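Local coordinates for protein nicotinate phosphoribosyltransferase (Vibrio cholerae, PDB 4HL7) that probably catalyses the ATP-driven synthesis of nicotinate beta-D-ribonucleotide from nicotinate and phosphoribosyl diphosphate, a step of NAD biosynthesis, at residues Leu312-Pro316 against Thr317-Phe321. Residues are numbered along the deposited sequence; the frame is centred on the assembly and turned at random.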
loop_
_atom_site.group_PDB
_atom_site.type_symbol
_atom_site.label_atom_id
_atom_site.label_comp_id
_atom_site.label_asym_id
_atom_site.label_seq_id
_atom_site.Cartn_x
_atom_site.Cartn_y
_atom_site.Cartn_z
ATOM N N LEU A 312 -4.302 25.962 12.579
ATOM C CA LEU A 312 -5.756 25.747 12.452
ATOM C C LEU A 312 -6.434 25.544 13.850
ATOM O O LEU A 312 -7.647 25.319 13.916
ATOM C CB LEU A 312 -6.023 24.530 11.556
ATOM C CG LEU A 312 -5.657 24.650 10.078
ATOM C CD1 LEU A 312 -6.063 23.374 9.388
ATOM C CD2 LEU A 312 -6.364 25.843 9.446
ATOM N N GLY A 313 -5.661 25.628 14.930
ATOM C CA GLY A 313 -6.185 25.516 16.304
ATOM C C GLY A 313 -6.522 24.090 16.694
ATOM O O GLY A 313 -7.232 23.874 17.628
ATOM N N ILE A 314 -5.933 23.124 15.998
ATOM C CA ILE A 314 -6.130 21.682 16.282
ATOM C C ILE A 314 -4.970 21.175 17.121
ATOM O O ILE A 314 -3.838 21.540 16.914
ATOM C CB ILE A 314 -6.212 20.910 14.929
ATOM C CG1 ILE A 314 -7.397 21.450 14.113
ATOM C CG2 ILE A 314 -6.267 19.390 15.135
ATOM C CD1 ILE A 314 -7.486 20.894 12.711
ATOM N N ASP A 315 -5.278 20.426 18.168
ATOM C CA ASP A 315 -4.273 19.835 19.042
ATOM C C ASP A 315 -3.668 18.569 18.363
ATOM O O ASP A 315 -4.364 17.536 18.160
ATOM C CB ASP A 315 -4.924 19.462 20.362
ATOM C CG ASP A 315 -3.951 18.892 21.364
ATOM O OD1 ASP A 315 -2.761 18.627 21.062
ATOM O OD2 ASP A 315 -4.376 18.685 22.508
ATOM N N PRO A 316 -2.404 18.642 17.990
ATOM C CA PRO A 316 -1.810 17.496 17.217
ATOM C C PRO A 316 -1.686 16.249 18.007
ATOM O O PRO A 316 -1.615 15.152 17.439
ATOM C CB PRO A 316 -0.419 18.016 16.806
ATOM C CG PRO A 316 -0.395 19.460 17.140
ATOM C CD PRO A 316 -1.488 19.783 18.137
ATOM N N THR A 317 -1.717 16.366 19.356
ATOM C CA THR A 317 -1.674 15.171 20.164
ATOM C C THR A 317 -2.945 14.322 20.040
ATOM O O THR A 317 -2.994 13.195 20.546
ATOM C CB THR A 317 -1.400 15.470 21.672
ATOM O OG1 THR A 317 -2.490 16.189 22.226
ATOM C CG2 THR A 317 -0.052 16.272 21.858
ATOM N N THR A 318 -3.977 14.872 19.406
ATOM C CA THR A 318 -5.216 14.122 19.126
ATOM C C THR A 318 -5.199 13.485 17.711
ATOM O O THR A 318 -6.156 12.844 17.355
ATOM C CB THR A 318 -6.497 14.990 19.265
ATOM O OG1 THR A 318 -6.545 15.984 18.220
ATOM C CG2 THR A 318 -6.482 15.696 20.599
ATOM N N LYS A 319 -4.152 13.731 16.930
ATOM C CA LYS A 319 -4.106 13.207 15.553
ATOM C C LYS A 319 -3.011 12.167 15.423
ATOM O O LYS A 319 -2.097 12.107 16.233
ATOM C CB LYS A 319 -3.879 14.336 14.560
ATOM C CG LYS A 319 -4.984 15.404 14.662
ATOM C CD LYS A 319 -6.354 14.779 14.305
ATOM C CE LYS A 319 -7.481 15.833 14.342
ATOM N NZ LYS A 319 -8.822 15.143 14.222
ATOM N N LEU A 320 -3.071 11.388 14.345
ATOM C CA LEU A 320 -2.175 10.256 14.208
ATOM C C LEU A 320 -1.315 10.428 12.946
ATOM O O LEU A 320 -1.842 10.702 11.873
ATOM C CB LEU A 320 -2.982 8.946 14.056
ATOM C CG LEU A 320 -2.179 7.655 13.738
ATOM C CD1 LEU A 320 -1.237 7.344 14.915
ATOM C CD2 LEU A 320 -3.157 6.479 13.561
ATOM N N PHE A 321 -0.008 10.251 13.071
ATOM C CA PHE A 321 0.878 10.181 11.886
ATOM C C PHE A 321 1.242 8.730 11.667
ATOM O O PHE A 321 1.717 8.096 12.588
ATOM C CB PHE A 321 2.215 10.845 12.195
ATOM C CG PHE A 321 2.168 12.350 12.225
ATOM C CD1 PHE A 321 1.047 13.045 11.730
ATOM C CD2 PHE A 321 3.299 13.081 12.690
ATOM C CE1 PHE A 321 1.033 14.438 11.708
ATOM C CE2 PHE A 321 3.246 14.502 12.679
ATOM C CZ PHE A 321 2.134 15.137 12.202
#
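Thr-317 meets the carboxylate of Asp-315 twice, through its N (3.0 Å to Asp-315 OD1) and its OG1 (2.7 Å to Asp-315 OD1), both from the same face of the carboxylate and well above its plane. With CG of Asp-315 anti to the backbone N (chi1 -178°), the short carboxylate leans over the start of the 3-10 turn, taking the N-H of Thr-317 in an Asx turn. Pro-316 suits this turn because its ring holds phi near the value required and its position asks for no N-H donor. Thr-318 grips the carbonyl O of Asp-315, its OG1 giving a 2.7 Å bond in the carbonyl plane and its N a 3.0 Å bond from above that plane; threonine suits both positions, its hydroxyl and N-H sharing one acceptor. Lys-319 N then bonds to Pro-316 O at 3.0 Å, closing the next turn. The long chain of Lys-319 crosses the branched Ile-314 at about a right angle, CE lying 3.8 Å from Ile-314 CG2, and carries NZ to the carbonyl oxygens of Asn-286 and Tyr-288, which satisfy this buried residue's ammonium. Paired donors probably limit rotation of Asp-315 and, with the Lys-319 bond, hold successive turns between helix 298-311 and parallel-sheet strand 320-323.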